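Local atomic coordinates of 6-phospho-alpha-glucosidase (PDB entry 6VC6), a protein that probably hydrolyses 6-phospho-alpha-glucosides, working with bound NAD and a manganese ion as a family 4 glycosidase. Residues A[83-96]-A[117-130]. Numbering follows the deposited sequence.
Sequences MQMRAGGLPMRRED and AYGLRSCVDMIESI. With NAD (nicotinamide-adenine-dinucleotide), chain G; G6P (6-O-phosphono-alpha-D-glucopyranose), chain F.
R121 meets D96 end-on: NH2 reaches OD2 at 2.6 Å and NH1 reaches OD1 at 3.2 Å, a two-pronged salt bridge with carboxylate and guanidinium nearly coplanar. NE adds a third bond, almost straight (171°), to A87 O at 2.9 Å, arriving from above the carbonyl plane. A bend at chi3 (-57°) turns the guanidinium so that M92 CB sits over the centre of one face and Y118 CA nearer the rim of the other. A water accepts from R121 NH2 and donates to A87 O and G89 O, tying the type II turn 86-89 to helix 113-136. With an alanine here, the buried D96 carboxylate is likely to lose its countercharge and A87 O its arginine donor.

R86 CG packs against Y118 OH at 3.3 Å, and the same hydroxyl lies 2.7 Å from NAD O3D; the side chains cross steeply, yet guanidinium and ring planes are only 16° apart. R86 in turn donates from NE and NH1 to the NAD pyrophosphate, while D125 OD2 accepts from adenine N6A and R93 holds the phosphate of the sugar. Farther along, M85 SE packs on D125 CB and M126 SE, and M83 meets M126 tip to tip, SE to CE at 3.7 Å.

Thus the end of strand 80-83 and the NAD-binding loop lie along helix 113-136, whose segment 117-130 runs roughly antiparallel to 89-96; strand 141-144 lies against M83, M126 and I130, and helix 378-400 packs on L120, V124 and I127.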
loop_
_atom_site.group_PDB
_atom_site.type_symbol
_atom_site.label_atom_id
_atom_site.label_comp_id
_atom_site.label_asym_id
_atom_site.label_seq_id
_atom_site.Cartn_x
_atom_site.Cartn_y
_atom_site.Cartn_z
HETATM N N MSE A 83 -10.113 -2.612 2.999
HETATM C CA MSE A 83 -9.228 -2.979 4.101
HETATM C C MSE A 83 -8.030 -2.039 4.211
HETATM O O MSE A 83 -7.252 -1.901 3.267
HETATM C CB MSE A 83 -8.747 -4.422 3.939
HETATM C CG MSE A 83 -9.835 -5.394 3.519
HETATM SE SE MSE A 83 -9.420 -7.238 3.999
HETATM C CE MSE A 83 -9.653 -7.104 5.925
ATOM N N GLN A 84 -7.885 -1.398 5.368
ATOM C CA GLN A 84 -6.768 -0.495 5.631
ATOM C C GLN A 84 -6.329 -0.618 7.088
ATOM O O GLN A 84 -6.152 0.371 7.800
ATOM C CB GLN A 84 -7.130 0.947 5.277
ATOM C CG GLN A 84 -8.378 1.486 5.962
ATOM C CD GLN A 84 -8.578 2.968 5.713
ATOM O OE1 GLN A 84 -9.427 3.608 6.333
ATOM N NE2 GLN A 84 -7.790 3.523 4.798
HETATM N N MSE A 85 -6.121 -1.849 7.531
HETATM C CA MSE A 85 -5.623 -2.125 8.865
HETATM C C MSE A 85 -4.138 -1.901 8.957
HETATM O O MSE A 85 -3.475 -1.949 7.931
HETATM C CB MSE A 85 -5.928 -3.562 9.287
HETATM C CG MSE A 85 -5.057 -4.609 8.592
HETATM SE SE MSE A 85 -5.006 -6.382 9.436
HETATM C CE MSE A 85 -6.923 -6.677 9.473
ATOM N N ARG A 86 -3.617 -1.663 10.152
ATOM C CA ARG A 86 -2.179 -1.643 10.416
ATOM C C ARG A 86 -1.937 -2.575 11.600
ATOM O O ARG A 86 -2.126 -2.180 12.755
ATOM C CB ARG A 86 -1.671 -0.232 10.701
ATOM C CG ARG A 86 -0.162 -0.148 10.881
ATOM C CD ARG A 86 0.285 1.247 11.300
ATOM N NE ARG A 86 0.164 2.223 10.220
ATOM C CZ ARG A 86 1.057 2.377 9.247
ATOM N NH1 ARG A 86 0.865 3.292 8.307
ATOM N NH2 ARG A 86 2.141 1.613 9.212
ATOM N N ALA A 87 -1.536 -3.811 11.305
ATOM C CA ALA A 87 -1.310 -4.803 12.349
ATOM C C ALA A 87 -0.231 -4.324 13.308
ATOM O O ALA A 87 0.923 -4.126 12.911
ATOM C CB ALA A 87 -0.917 -6.142 11.727
ATOM N N GLY A 88 -0.609 -4.135 14.571
ATOM C CA GLY A 88 0.278 -3.571 15.564
ATOM C C GLY A 88 0.218 -2.064 15.682
ATOM O O GLY A 88 0.712 -1.517 16.676
ATOM N N GLY A 89 -0.365 -1.378 14.703
ATOM C CA GLY A 89 -0.515 0.062 14.768
ATOM C C GLY A 89 0.806 0.798 14.624
ATOM O O GLY A 89 1.877 0.219 14.444
ATOM N N LEU A 90 0.704 2.123 14.698
ATOM C CA LEU A 90 1.894 2.962 14.618
ATOM C C LEU A 90 2.901 2.726 15.745
ATOM O O LEU A 90 4.105 2.902 15.487
ATOM C CB LEU A 90 1.476 4.439 14.569
ATOM C CG LEU A 90 0.788 4.872 13.272
ATOM C CD1 LEU A 90 0.241 6.286 13.391
ATOM C CD2 LEU A 90 1.747 4.760 12.095
ATOM N N PRO A 91 2.510 2.369 16.979
ATOM C CA PRO A 91 3.537 2.020 17.977
ATOM C C PRO A 91 4.477 0.913 17.530
ATOM O O PRO A 91 5.668 0.950 17.863
ATOM C CB PRO A 91 2.704 1.601 19.194
ATOM C CG PRO A 91 1.477 2.415 19.084
ATOM C CD PRO A 91 1.185 2.530 17.609
HETATM N N MSE A 92 3.985 -0.070 16.783
HETATM C CA MSE A 92 4.835 -1.162 16.322
HETATM C C MSE A 92 5.631 -0.756 15.083
HETATM O O MSE A 92 6.721 -1.275 14.844
HETATM C CB MSE A 92 4.005 -2.415 16.037
HETATM C CG MSE A 92 3.546 -3.149 17.291
HETATM SE SE MSE A 92 4.990 -3.499 18.565
HETATM C CE MSE A 92 6.202 -4.489 17.400
ATOM N N ARG A 93 5.081 0.170 14.293
ATOM C CA ARG A 93 5.861 0.760 13.209
ATOM C C ARG A 93 7.062 1.516 13.761
ATOM O O ARG A 93 8.141 1.516 13.157
ATOM C CB ARG A 93 4.985 1.686 12.364
ATOM C CG ARG A 93 5.727 2.361 11.215
ATOM C CD ARG A 93 4.845 3.359 10.477
ATOM N NE ARG A 93 5.530 3.945 9.328
ATOM C CZ ARG A 93 4.972 4.806 8.482
ATOM N NH1 ARG A 93 3.714 5.186 8.654
ATOM N NH2 ARG A 93 5.672 5.287 7.464
ATOM N N ARG A 94 6.888 2.163 14.915
ATOM C CA ARG A 94 8.002 2.828 15.582
ATOM C C ARG A 94 9.092 1.829 15.950
ATOM O O ARG A 94 10.283 2.082 15.735
ATOM C CB ARG A 94 7.491 3.559 16.824
ATOM C CG ARG A 94 8.439 4.599 17.389
ATOM C CD ARG A 94 7.799 5.316 18.567
ATOM N NE ARG A 94 8.587 6.461 19.009
ATOM C CZ ARG A 94 9.569 6.392 19.902
ATOM N NH1 ARG A 94 9.887 5.227 20.450
ATOM N NH2 ARG A 94 10.234 7.486 20.246
ATOM N N GLU A 95 8.697 0.679 16.506
ATOM C CA GLU A 95 9.672 -0.345 16.868
ATOM C C GLU A 95 10.358 -0.917 15.633
ATOM O O GLU A 95 11.554 -1.226 15.669
ATOM C CB GLU A 95 8.993 -1.458 17.667
ATOM C CG GLU A 95 8.384 -1.002 18.983
ATOM C CD GLU A 95 9.423 -0.802 20.069
ATOM O OE1 GLU A 95 10.531 -1.365 19.945
ATOM O OE2 GLU A 95 9.130 -0.086 21.050
ATOM N N ASP A 96 9.613 -1.070 14.533
ATOM C CA ASP A 96 10.215 -1.534 13.288
ATOM C C ASP A 96 11.315 -0.588 12.824
ATOM O O ASP A 96 12.395 -1.029 12.412
ATOM C CB ASP A 96 9.145 -1.665 12.202
ATOM C CG ASP A 96 8.120 -2.739 12.512
ATOM O OD1 ASP A 96 8.418 -3.641 13.323
ATOM O OD2 ASP A 96 7.011 -2.677 11.941
ATOM N N ALA A 117 9.156 -7.369 9.368
ATOM C CA ALA A 117 8.544 -7.474 10.689
ATOM C C ALA A 117 7.078 -7.072 10.635
ATOM O O ALA A 117 6.210 -7.762 11.184
ATOM C CB ALA A 117 9.304 -6.607 11.690
ATOM N N TYR A 118 6.785 -5.944 9.981
ATOM C CA TYR A 118 5.403 -5.569 9.720
ATOM C C TYR A 118 4.696 -6.622 8.876
ATOM O O TYR A 118 3.499 -6.868 9.062
ATOM C CB TYR A 118 5.367 -4.202 9.029
ATOM C CG TYR A 118 3.988 -3.623 8.803
ATOM C CD1 TYR A 118 2.927 -3.936 9.646
ATOM C CD2 TYR A 118 3.748 -2.750 7.748
ATOM C CE1 TYR A 118 1.667 -3.404 9.436
ATOM C CE2 TYR A 118 2.494 -2.213 7.533
ATOM C CZ TYR A 118 1.457 -2.542 8.379
ATOM O OH TYR A 118 0.207 -2.008 8.163
ATOM N N GLY A 119 5.422 -7.266 7.958
ATOM C CA GLY A 119 4.810 -8.288 7.126
ATOM C C GLY A 119 4.350 -9.497 7.918
ATOM O O GLY A 119 3.276 -10.047 7.661
ATOM N N LEU A 120 5.154 -9.926 8.894
ATOM C CA LEU A 120 4.775 -11.078 9.704
ATOM C C LEU A 120 3.551 -10.773 10.559
ATOM O O LEU A 120 2.692 -11.642 10.753
ATOM C CB LEU A 120 5.951 -11.517 10.577
ATOM C CG LEU A 120 7.032 -12.334 9.865
ATOM C CD1 LEU A 120 8.069 -12.843 10.855
ATOM C CD2 LEU A 120 6.412 -13.487 9.089
ATOM N N ARG A 121 3.453 -9.547 11.076
ATOM C CA ARG A 121 2.256 -9.151 11.812
ATOM C C ARG A 121 1.040 -9.111 10.896
ATOM O O ARG A 121 -0.058 -9.522 11.290
ATOM C CB ARG A 121 2.466 -7.790 12.474
ATOM C CG ARG A 121 3.450 -7.794 13.628
ATOM C CD ARG A 121 3.311 -6.534 14.472
ATOM N NE ARG A 121 3.485 -5.317 13.684
ATOM C CZ ARG A 121 4.665 -4.802 13.353
ATOM N NH1 ARG A 121 5.785 -5.398 13.738
ATOM N NH2 ARG A 121 4.725 -3.688 12.635
ATOM N N SER A 122 1.219 -8.620 9.667
ATOM C CA SER A 122 0.094 -8.508 8.745
ATOM C C SER A 122 -0.369 -9.878 8.266
ATOM O O SER A 122 -1.572 -10.099 8.087
ATOM C CB SER A 122 0.474 -7.620 7.562
ATOM O OG SER A 122 0.660 -6.278 7.977
ATOM N N CYS A 123 0.566 -10.809 8.055
ATOM C CA CYS A 123 0.186 -12.158 7.640
ATOM C C CYS A 123 -0.779 -12.792 8.633
ATOM O O CYS A 123 -1.774 -13.410 8.237
ATOM C CB CYS A 123 1.430 -13.034 7.482
ATOM S SG CYS A 123 2.425 -12.689 6.019
ATOM N N VAL A 124 -0.500 -12.644 9.929
ATOM C CA VAL A 124 -1.352 -13.240 10.953
ATOM C C VAL A 124 -2.726 -12.582 10.957
ATOM O O VAL A 124 -3.759 -13.261 10.953
ATOM C CB VAL A 124 -0.674 -13.139 12.332
ATOM C CG1 VAL A 124 -1.637 -13.552 13.434
ATOM C CG2 VAL A 124 0.587 -13.991 12.367
ATOM N N ASP A 125 -2.760 -11.247 10.953
ATOM C CA ASP A 125 -4.022 -10.537 11.122
ATOM C C ASP A 125 -4.841 -10.480 9.837
ATOM O O ASP A 125 -6.076 -10.457 9.902
ATOM C CB ASP A 125 -3.760 -9.122 11.642
ATOM C CG ASP A 125 -3.468 -9.090 13.131
ATOM O OD1 ASP A 125 -3.162 -10.157 13.703
ATOM O OD2 ASP A 125 -3.543 -7.996 13.729
HETATM N N MSE A 126 -4.200 -10.429 8.681
HETATM C CA MSE A 126 -4.922 -10.403 7.423
HETATM C C MSE A 126 -5.612 -11.723 7.138
HETATM O O MSE A 126 -6.769 -11.705 6.741
HETATM C CB MSE A 126 -4.036 -10.040 6.244
HETATM C CG MSE A 126 -3.696 -8.563 6.114
HETATM SE SE MSE A 126 -5.214 -7.402 5.725
HETATM C CE MSE A 126 -5.813 -8.178 4.052
ATOM N N ILE A 127 -4.937 -12.847 7.327
ATOM C CA ILE A 127 -5.524 -14.163 7.098
ATOM C C ILE A 127 -6.657 -14.422 8.085
ATOM O O ILE A 127 -7.693 -14.998 7.728
ATOM C CB ILE A 127 -4.433 -15.247 7.172
ATOM C CG1 ILE A 127 -3.532 -15.162 5.936
ATOM C CG2 ILE A 127 -5.046 -16.633 7.302
ATOM C CD1 ILE A 127 -2.343 -16.085 5.976
ATOM N N GLU A 128 -6.488 -13.984 9.335
ATOM C CA GLU A 128 -7.559 -14.119 10.316
ATOM C C GLU A 128 -8.771 -13.281 9.929
ATOM O O GLU A 128 -9.917 -13.707 10.118
ATOM C CB GLU A 128 -7.048 -13.719 11.701
ATOM C CG GLU A 128 -8.039 -13.954 12.830
ATOM C CD GLU A 128 -7.636 -13.248 14.113
ATOM O OE1 GLU A 128 -7.382 -12.025 14.067
ATOM O OE2 GLU A 128 -7.569 -13.917 15.166
ATOM N N SER A 129 -8.539 -12.090 9.375
ATOM C CA SER A 129 -9.646 -11.196 9.054
ATOM C C SER A 129 -10.413 -11.671 7.825
ATOM O O SER A 129 -11.648 -11.607 7.798
ATOM C CB SER A 129 -9.128 -9.774 8.844
ATOM O OG SER A 129 -10.191 -8.893 8.526
ATOM N N ILE A 130 -9.704 -12.143 6.798
ATOM C CA ILE A 130 -10.376 -12.601 5.585
ATOM C C ILE A 130 -11.237 -13.823 5.880
ATOM O O ILE A 130 -12.341 -13.966 5.341
ATOM C CB ILE A 130 -9.351 -12.885 4.472
ATOM C CG1 ILE A 130 -8.500 -11.643 4.193
ATOM C CG2 ILE A 130 -10.056 -13.361 3.205
ATOM C CD1 ILE A 130 -9.011 -10.771 3.068
HETATM P PA NAD G . -3.356 3.645 11.644
HETATM O O1A NAD G . -3.716 5.108 11.751
HETATM O O2A NAD G . -2.666 2.953 12.795
HETATM O O5B NAD G . -4.687 2.817 11.290
HETATM C C5B NAD G . -4.724 1.403 11.452
HETATM C C4B NAD G . -6.082 0.991 11.996
HETATM O O4B NAD G . -6.298 -0.402 11.759
HETATM C C3B NAD G . -6.145 1.214 13.498
HETATM O O3B NAD G . -7.317 1.966 13.820
HETATM C C2B NAD G . -6.251 -0.170 14.101
HETATM O O2B NAD G . -7.151 -0.170 15.211
HETATM C C1B NAD G . -6.791 -1.008 12.955
HETATM N N9A NAD G . -6.368 -2.425 13.060
HETATM C C8A NAD G . -5.149 -2.886 13.399
HETATM N N7A NAD G . -5.126 -4.245 13.401
HETATM C C5A NAD G . -6.358 -4.670 13.062
HETATM C C6A NAD G . -7.029 -5.979 12.874
HETATM N N6A NAD G . -6.359 -7.143 13.055
HETATM N N1A NAD G . -8.332 -5.973 12.516
HETATM C C2A NAD G . -9.013 -4.826 12.332
HETATM N N3A NAD G . -8.469 -3.607 12.486
HETATM C C4A NAD G . -7.172 -3.467 12.845
HETATM O O3 NAD G . -2.475 3.412 10.317
HETATM P PN NAD G . -2.513 4.416 9.062
HETATM O O1N NAD G . -1.256 5.253 9.083
HETATM O O2N NAD G . -3.871 5.073 8.976
HETATM O O5D NAD G . -2.388 3.354 7.863
HETATM C C5D NAD G . -3.528 2.610 7.442
HETATM C C4D NAD G . -3.055 1.473 6.548
HETATM O O4D NAD G . -3.123 1.869 5.177
HETATM C C3D NAD G . -1.602 1.131 6.844
HETATM O O3D NAD G . -1.472 -0.287 6.958
HETATM C C2D NAD G . -0.845 1.588 5.619
HETATM O O2D NAD G . 0.269 0.736 5.350
HETATM C C1D NAD G . -1.906 1.476 4.541
HETATM N N1N NAD G . -1.602 2.288 3.366
HETATM C C2N NAD G . -1.337 1.635 2.234
HETATM C C3N NAD G . -1.039 2.315 1.068
HETATM C C7N NAD G . -0.746 1.529 -0.175
HETATM O O7N NAD G . -0.254 2.091 -1.138
HETATM N N7N NAD G . -1.025 0.226 -0.183
HETATM C C4N NAD G . -1.029 3.704 1.077
HETATM C C5N NAD G . -1.304 4.365 2.270
HETATM C C6N NAD G . -1.598 3.627 3.413
HETATM C C1 G6P F . 3.530 5.424 0.023
HETATM C C2 G6P F . 3.069 3.974 -0.185
HETATM C C3 G6P F . 2.328 3.374 0.996
HETATM C C4 G6P F . 3.021 3.791 2.273
HETATM C C5 G6P F . 2.815 5.286 2.428
HETATM C C6 G6P F . 3.592 5.781 3.641
HETATM O O1 G6P F . 2.998 6.247 -1.024
HETATM O O2 G6P F . 2.230 3.907 -1.346
HETATM O O3 G6P F . 2.297 1.947 0.901
HETATM O O4 G6P F . 2.435 3.100 3.380
HETATM O O5 G6P F . 3.273 6.041 1.300
HETATM O O6 G6P F . 2.972 6.966 4.130
HETATM P P G6P F . 3.365 7.556 5.572
HETATM O O1P G6P F . 2.493 6.759 6.513
HETATM O O2P G6P F . 4.845 7.281 5.706
HETATM O O3P G6P F . 3.026 9.024 5.467
HETATM O O HOH W 1 2.456 -1.868 12.590
#